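Long-range contact in glucanase (Clostridium thermocellum, PDB 5GXX), which probably hydrolyses internal beta-1,4 linkages of cellulose as a family 9 endoglucanase of the cellulosome: residues A305-A316 / Y328-A339. The protein carries 1 engineered substitution. Sequence-based numbering, arbitrary orientation.
Sequences ATTEAFLAFVYA and YYNFAKSQIDYA
Tyr-328 lays its ring obliquely against that of Tyr-315, with Tyr-328 CE2 meeting the edge of the Tyr-315 ring at CD2. Both hydroxyls run on to helix 263-276, Tyr-328 OH to Asp-274 and Tyr-315 OH to His-266. Tyr-329, its CG anti to the backbone N (chi1 180°), turns a ring face to the edge of Phe-313 in an offset edge-to-face pair, centroids 5.5 Å apart; its hydroxyl bonds to Glu-428 and Tyr-429. Phe-331 comes in edge first, CD2 lying 3.8 Å from Ala-312 CB and CE2 beside the carbonyl oxygen of Glu-308. At Ala-332 the two backbones come nearest, its CA 3.8 Å from Ala-309 CA. The pair forms an antiparallel helical hairpin within the family 9 catalytic domain, an (alpha/alpha)6 barrel; the axes of the two segments approach to 8.1 Å, with their N-to-C directions at 150°, and small alanines on both sides permit this close approach. Ala-332 CB sits over the centre of the Phe-313 ring, a CH-pi contact 3.5 Å from the centroid and 8° off the normal, and is 3.3 Å from Ala-309 O. Gln-335, bent at chi2, brings OE1 beside Ala-305 CB; its amide is held by Ser-334 OG at NE2 and by Ala-294 N at OE1. Ile-336 reaches across Thr-306 at about a right angle, CD1 3.7 Å from Thr-306 CB, and also touches Ala-309 CB.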
ATOM      1  N   ALA A 305      46.774   9.156  11.440  1.00 10.00           N
ATOM      2  CA  ALA A 305      48.078   9.684  11.018  1.00  8.50           C
ATOM      3  C   ALA A 305      48.225  11.145  11.437  1.00 10.27           C
ATOM      4  O   ALA A 305      49.291  11.533  11.941  1.00 10.30           O
ATOM      5  CB  ALA A 305      48.280   9.496   9.526  1.00 10.04           C
ATOM      6  N   THR A 306      47.149  11.920  11.323  1.00 10.30           N
ATOM      7  CA  THR A 306      47.202  13.316  11.750  1.00 10.23           C
ATOM      8  C   THR A 306      47.262  13.493  13.268  1.00 11.59           C
ATOM      9  O   THR A 306      47.816  14.485  13.742  1.00 12.48           O
ATOM     10  CB  THR A 306      46.061  14.162  11.157  1.00 11.12           C
ATOM     11  OG1 THR A 306      44.790  13.664  11.596  1.00 10.59           O
ATOM     12  CG2 THR A 306      46.105  14.129   9.661  1.00 11.37           C
ATOM     13  N   THR A 307      46.702  12.547  14.016  1.00  9.81           N
ATOM     14  CA  THR A 307      46.802  12.568  15.485  1.00 11.83           C
ATOM     15  C   THR A 307      48.241  12.271  15.892  1.00 10.94           C
ATOM     16  O   THR A 307      48.823  12.963  16.748  1.00 10.90           O
ATOM     17  CB  THR A 307      45.820  11.562  16.140  1.00 10.60           C
ATOM     18  OG1 THR A 307      44.478  11.919  15.771  1.00 12.65           O
ATOM     19  CG2 THR A 307      45.971  11.591  17.675  1.00 11.98           C
ATOM     20  N   GLU A 308      48.839  11.278  15.235  1.00 10.38           N
ATOM     21  CA  GLU A 308      50.249  10.945  15.503  1.00 10.65           C
ATOM     22  C   GLU A 308      51.141  12.109  15.103  1.00 10.31           C
ATOM     23  O   GLU A 308      52.155  12.340  15.770  1.00 12.00           O
ATOM     24  CB  GLU A 308      50.657   9.648  14.803  1.00 10.49           C
ATOM     25  CG  GLU A 308      49.980   8.435  15.434  1.00 12.01           C
ATOM     26  CD  GLU A 308      50.444   8.217  16.864  1.00 12.48           C
ATOM     27  OE1 GLU A 308      51.648   8.435  17.150  1.00 13.02           O
ATOM     28  OE2 GLU A 308      49.640   7.832  17.749  1.00 14.12           O
ATOM     29  N   ALA A 309      50.775  12.847  14.049  1.00 11.54           N
ATOM     30  CA  ALA A 309      51.522  14.060  13.700  1.00 10.66           C
ATOM     31  C   ALA A 309      51.549  15.035  14.881  1.00 11.32           C
ATOM     32  O   ALA A 309      52.612  15.552  15.228  1.00 11.90           O
ATOM     33  CB  ALA A 309      50.988  14.730  12.418  1.00 11.84           C
ATOM     34  N   PHE A 310      50.408  15.238  15.539  1.00 10.96           N
ATOM     35  CA  PHE A 310      50.386  16.099  16.726  1.00 10.85           C
ATOM     36  C   PHE A 310      51.295  15.590  17.826  1.00 11.94           C
ATOM     37  O   PHE A 310      52.089  16.364  18.357  1.00 11.73           O
ATOM     38  CB  PHE A 310      48.950  16.276  17.216  1.00 10.91           C
ATOM     39  CG  PHE A 310      48.809  17.204  18.399  1.00 12.00           C
ATOM     40  CD1 PHE A 310      49.373  18.476  18.370  1.00 12.17           C
ATOM     41  CD2 PHE A 310      48.103  16.807  19.525  1.00 18.72           C
ATOM     42  CE1 PHE A 310      49.236  19.344  19.439  1.00 12.77           C
ATOM     43  CE2 PHE A 310      47.965  17.670  20.614  1.00 19.22           C
ATOM     44  CZ  PHE A 310      48.529  18.944  20.571  1.00 14.32           C
ATOM     45  N   LEU A 311      51.207  14.307  18.159  1.00 13.13           N
ATOM     46  CA  LEU A 311      52.084  13.761  19.194  1.00 12.26           C
ATOM     47  C   LEU A 311      53.560  13.911  18.850  1.00 13.11           C
ATOM     48  O   LEU A 311      54.377  14.227  19.723  1.00 13.56           O
ATOM     49  CB  LEU A 311      51.795  12.283  19.416  1.00 12.87           C
ATOM     50  CG  LEU A 311      50.787  11.940  20.516  1.00 13.53           C
ATOM     51  CD1 LEU A 311      49.402  12.509  20.230  1.00 14.81           C
ATOM     52  CD2 LEU A 311      50.706  10.436  20.740  1.00 14.59           C
ATOM     53  N   ALA A 312      53.887  13.686  17.572  1.00 11.31           N
ATOM     54  CA  ALA A 312      55.264  13.803  17.094  1.00 12.18           C
ATOM     55  C   ALA A 312      55.780  15.237  17.188  1.00 12.08           C
ATOM     56  O   ALA A 312      56.920  15.439  17.621  1.00 13.39           O
ATOM     57  CB  ALA A 312      55.389  13.247  15.671  1.00  9.20           C
ATOM     58  N   PHE A 313      54.948  16.218  16.843  1.00 13.50           N
ATOM     59  CA  PHE A 313      55.338  17.620  16.993  1.00 13.54           C
ATOM     60  C   PHE A 313      55.592  17.937  18.472  1.00 14.77           C
ATOM     61  O   PHE A 313      56.589  18.579  18.813  1.00 15.44           O
ATOM     62  CB  PHE A 313      54.254  18.579  16.470  1.00 13.59           C
ATOM     63  CG  PHE A 313      54.195  18.756  14.965  1.00 14.42           C
ATOM     64  CD1 PHE A 313      55.324  18.999  14.183  1.00 11.93           C
ATOM     65  CD2 PHE A 313      52.956  18.767  14.338  1.00 13.40           C
ATOM     66  CE1 PHE A 313      55.223  19.186  12.807  1.00 13.79           C
ATOM     67  CE2 PHE A 313      52.824  18.998  12.967  1.00 11.79           C
ATOM     68  CZ  PHE A 313      53.962  19.210  12.191  1.00 12.07           C
ATOM     69  N   VAL A 314      54.671  17.535  19.348  1.00 13.86           N
ATOM     70  CA  VAL A 314      54.796  17.844  20.772  1.00 13.61           C
ATOM     71  C   VAL A 314      56.068  17.207  21.336  1.00 15.05           C
ATOM     72  O   VAL A 314      56.827  17.845  22.068  1.00 15.62           O
ATOM     73  CB  VAL A 314      53.543  17.421  21.574  1.00 13.30           C
ATOM     74  CG1 VAL A 314      53.801  17.558  23.085  1.00 15.57           C
ATOM     75  CG2 VAL A 314      52.321  18.248  21.200  1.00 13.43           C
ATOM     76  N   TYR A 315      56.334  15.961  20.958  1.00 14.31           N
ATOM     77  CA  TYR A 315      57.508  15.272  21.455  1.00 16.07           C
ATOM     78  C   TYR A 315      58.786  15.909  20.903  1.00 16.18           C
ATOM     79  O   TYR A 315      59.718  16.199  21.657  1.00 16.18           O
ATOM     80  CB  TYR A 315      57.458  13.770  21.165  1.00 14.99           C
ATOM     81  CG  TYR A 315      58.616  13.078  21.853  1.00 12.95           C
ATOM     82  CD1 TYR A 315      58.680  13.017  23.258  1.00 13.87           C
ATOM     83  CD2 TYR A 315      59.662  12.515  21.111  1.00 12.50           C
ATOM     84  CE1 TYR A 315      59.757  12.440  23.901  1.00 14.78           C
ATOM     85  CE2 TYR A 315      60.744  11.910  21.757  1.00 15.25           C
ATOM     86  CZ  TYR A 315      60.774  11.872  23.145  1.00 15.60           C
ATOM     87  OH  TYR A 315      61.825  11.283  23.812  1.00 17.23           O
ATOM     88  N   ALA A 316      58.825  16.155  19.601  1.00 16.34           N
ATOM     89  CA  ALA A 316      59.995  16.794  18.999  1.00 17.57           C
ATOM     90  C   ALA A 316      60.287  18.147  19.641  1.00 18.33           C
ATOM     91  O   ALA A 316      61.437  18.484  19.898  1.00 16.83           O
ATOM     92  CB  ALA A 316      59.801  16.956  17.499  1.00 17.28           C
ATOM     93  N   TYR A 328      61.193  13.299  13.718  1.00 13.17           N
ATOM     94  CA  TYR A 328      59.788  13.342  14.126  1.00 12.78           C
ATOM     95  C   TYR A 328      59.002  14.490  13.518  1.00 14.64           C
ATOM     96  O   TYR A 328      57.832  14.307  13.173  1.00 14.32           O
ATOM     97  CB  TYR A 328      59.656  13.326  15.652  1.00 12.15           C
ATOM     98  CG  TYR A 328      60.247  12.091  16.284  1.00 10.89           C
ATOM     99  CD1 TYR A 328      60.122  10.836  15.705  1.00 10.88           C
ATOM    100  CD2 TYR A 328      60.928  12.183  17.494  1.00  9.91           C
ATOM    101  CE1 TYR A 328      60.668   9.709  16.283  1.00 10.77           C
ATOM    102  CE2 TYR A 328      61.473  11.069  18.080  1.00 13.38           C
ATOM    103  CZ  TYR A 328      61.357   9.838  17.480  1.00 12.77           C
ATOM    104  OH  TYR A 328      61.921   8.743  18.099  1.00 15.08           O
ATOM    105  N   TYR A 329      59.634  15.660  13.390  1.00 14.02           N
ATOM    106  CA  TYR A 329      59.022  16.799  12.703  1.00 13.36           C
ATOM    107  C   TYR A 329      58.696  16.448  11.248  1.00 13.40           C
ATOM    108  O   TYR A 329      57.602  16.750  10.777  1.00 14.92           O
ATOM    109  CB  TYR A 329      59.955  18.021  12.730  1.00 13.91           C
ATOM    110  CG  TYR A 329      59.394  19.241  12.029  1.00 14.92           C
ATOM    111  CD1 TYR A 329      59.554  19.431  10.648  1.00 15.63           C
ATOM    112  CD2 TYR A 329      58.682  20.210  12.736  1.00 17.76           C
ATOM    113  CE1 TYR A 329      59.037  20.539   9.991  1.00 16.52           C
ATOM    114  CE2 TYR A 329      58.166  21.326  12.081  1.00 16.61           C
ATOM    115  CZ  TYR A 329      58.350  21.484  10.712  1.00 18.25           C
ATOM    116  OH  TYR A 329      57.836  22.585  10.073  1.00 20.83           O
ATOM    117  N   ASN A 330      59.632  15.827  10.533  1.00 12.51           N
ATOM    118  CA  ASN A 330      59.405  15.559   9.107  1.00 11.86           C
ATOM    119  C   ASN A 330      58.255  14.565   8.931  1.00 11.89           C
ATOM    120  O   ASN A 330      57.410  14.717   8.033  1.00 12.30           O
ATOM    121  CB  ASN A 330      60.679  14.979   8.483  1.00 13.25           C
ATOM    122  CG  ASN A 330      61.744  16.031   8.202  1.00 15.60           C
ATOM    123  OD1 ASN A 330      61.487  17.235   8.270  1.00 16.39           O
ATOM    124  ND2 ASN A 330      62.946  15.561   7.854  1.00 16.59           N
ATOM    125  N   PHE A 331      58.249  13.558   9.809  1.00 10.42           N
ATOM    126  CA  PHE A 331      57.109  12.629   9.827  1.00 11.51           C
ATOM    127  C   PHE A 331      55.783  13.368  10.008  1.00 11.16           C
ATOM    128  O   PHE A 331      54.835  13.170   9.234  1.00 11.88           O
ATOM    129  CB  PHE A 331      57.265  11.561  10.923  1.00 11.20           C
ATOM    130  CG  PHE A 331      55.960  10.910  11.295  1.00  9.18           C
ATOM    131  CD1 PHE A 331      55.376   9.972  10.452  1.00  9.56           C
ATOM    132  CD2 PHE A 331      55.302  11.272  12.474  1.00  9.97           C
ATOM    133  CE1 PHE A 331      54.146   9.418  10.769  1.00 11.09           C
ATOM    134  CE2 PHE A 331      54.063  10.728  12.783  1.00 10.94           C
ATOM    135  CZ  PHE A 331      53.500   9.772  11.947  1.00 11.64           C
ATOM    136  N   ALA A 332      55.706  14.200  11.043  1.00 11.42           N
ATOM    137  CA  ALA A 332      54.456  14.883  11.362  1.00 10.55           C
ATOM    138  C   ALA A 332      54.000  15.766  10.194  1.00  9.95           C
ATOM    139  O   ALA A 332      52.853  15.678   9.757  1.00  9.42           O
ATOM    140  CB  ALA A 332      54.661  15.700  12.644  1.00 11.71           C
ATOM    141  N   LYS A 333      54.906  16.597   9.677  1.00 10.61           N
ATOM    142  CA  LYS A 333      54.514  17.526   8.615  1.00 10.61           C
ATOM    143  C   LYS A 333      54.120  16.741   7.368  1.00 10.27           C
ATOM    144  O   LYS A 333      53.193  17.146   6.661  1.00 11.70           O
ATOM    145  CB  LYS A 333      55.619  18.561   8.321  1.00 11.48           C
ATOM    146  CG  LYS A 333      55.221  19.592   7.261  1.00 13.63           C
ATOM    147  CD  LYS A 333      56.275  20.691   7.129  1.00 14.03           C
ATOM    148  CE  LYS A 333      55.721  21.867   6.336  1.00 12.79           C
ATOM    149  NZ  LYS A 333      55.667  21.544   4.872  1.00 15.05           N
ATOM    150  N   SER A 334      54.785  15.612   7.128  1.00 11.09           N
ATOM    151  CA  SER A 334      54.461  14.822   5.949  1.00 12.14           C
ATOM    152  C   SER A 334      53.033  14.287   6.005  1.00 11.43           C
ATOM    153  O   SER A 334      52.362  14.166   4.982  1.00 12.35           O
ATOM    154  CB  SER A 334      55.462  13.680   5.732  1.00 12.87           C
ATOM    155  OG  SER A 334      55.223  12.599   6.606  1.00 15.73           O
ATOM    156  N   GLN A 335      52.577  13.957   7.214  1.00 11.31           N
ATOM    157  CA  GLN A 335      51.218  13.421   7.324  1.00 10.24           C
ATOM    158  C   GLN A 335      50.150  14.501   7.187  1.00 10.23           C
ATOM    159  O   GLN A 335      49.131  14.298   6.528  1.00 10.89           O
ATOM    160  CB  GLN A 335      51.016  12.665   8.641  1.00  9.13           C
ATOM    161  CG  GLN A 335      52.003  11.510   8.804  1.00  8.65           C
ATOM    162  CD  GLN A 335      51.970  10.538   7.644  1.00 11.03           C
ATOM    163  OE1 GLN A 335      51.002   9.795   7.470  1.00 11.35           O
ATOM    164  NE2 GLN A 335      53.035  10.523   6.859  1.00 11.06           N
ATOM    165  N   ILE A 336      50.386  15.654   7.801  1.00 11.10           N
ATOM    166  CA  ILE A 336      49.458  16.755   7.613  1.00 10.46           C
ATOM    167  C   ILE A 336      49.407  17.176   6.141  1.00 10.41           C
ATOM    168  O   ILE A 336      48.332  17.376   5.580  1.00 11.31           O
ATOM    169  CB  ILE A 336      49.810  17.959   8.533  1.00 11.82           C
ATOM    170  CG1 ILE A 336      49.798  17.560  10.022  1.00 12.00           C
ATOM    171  CG2 ILE A 336      48.888  19.151   8.212  1.00 11.59           C
ATOM    172  CD1 ILE A 336      48.517  16.867  10.491  1.00 15.10           C
ATOM    173  N   ASP A 337      50.588  17.280   5.522  1.00 10.86           N
ATOM    174  CA  ASP A 337      50.616  17.740   4.125  1.00 11.72           C
ATOM    175  C   ASP A 337      49.923  16.748   3.203  1.00 11.03           C
ATOM    176  O   ASP A 337      49.247  17.152   2.257  1.00 11.44           O
ATOM    177  CB  ASP A 337      52.037  18.049   3.623  1.00 11.46           C
ATOM    178  CG  ASP A 337      52.637  19.294   4.279  1.00 13.03           C
ATOM    179  OD1 ASP A 337      51.907  20.036   4.972  1.00 14.18           O
ATOM    180  OD2 ASP A 337      53.867  19.491   4.109  1.00 15.67           O
ATOM    181  N   TYR A 338      50.040  15.451   3.499  1.00 10.78           N
ATOM    182  CA  TYR A 338      49.298  14.457   2.727  1.00 10.32           C
ATOM    183  C   TYR A 338      47.804  14.745   2.788  1.00 10.60           C
ATOM    184  O   TYR A 338      47.124  14.791   1.770  1.00 11.42           O
ATOM    185  CB  TYR A 338      49.591  13.029   3.211  1.00 11.14           C
ATOM    186  CG  TYR A 338      48.965  11.952   2.352  1.00  8.49           C
ATOM    187  CD1 TYR A 338      47.589  11.772   2.326  1.00 10.58           C
ATOM    188  CD2 TYR A 338      49.737  11.146   1.523  1.00 10.84           C
ATOM    189  CE1 TYR A 338      46.992  10.797   1.536  1.00 11.91           C
ATOM    190  CE2 TYR A 338      49.152  10.165   0.734  1.00  9.52           C
ATOM    191  CZ  TYR A 338      47.781   9.972   0.772  1.00  9.61           C
ATOM    192  OH  TYR A 338      47.140   9.049  -0.028  1.00 10.37           O
ATOM    193  N   ALA A 339      47.292  14.989   3.992  1.00 10.88           N
ATOM    194  CA  ALA A 339      45.865  15.303   4.162  1.00 10.32           C
ATOM    195  C   ALA A 339      45.403  16.554   3.413  1.00 11.54           C
ATOM    196  O   ALA A 339      44.243  16.651   2.996  1.00 11.55           O
ATOM    197  CB  ALA A 339      45.563  15.435   5.651  1.00 10.19           C
TER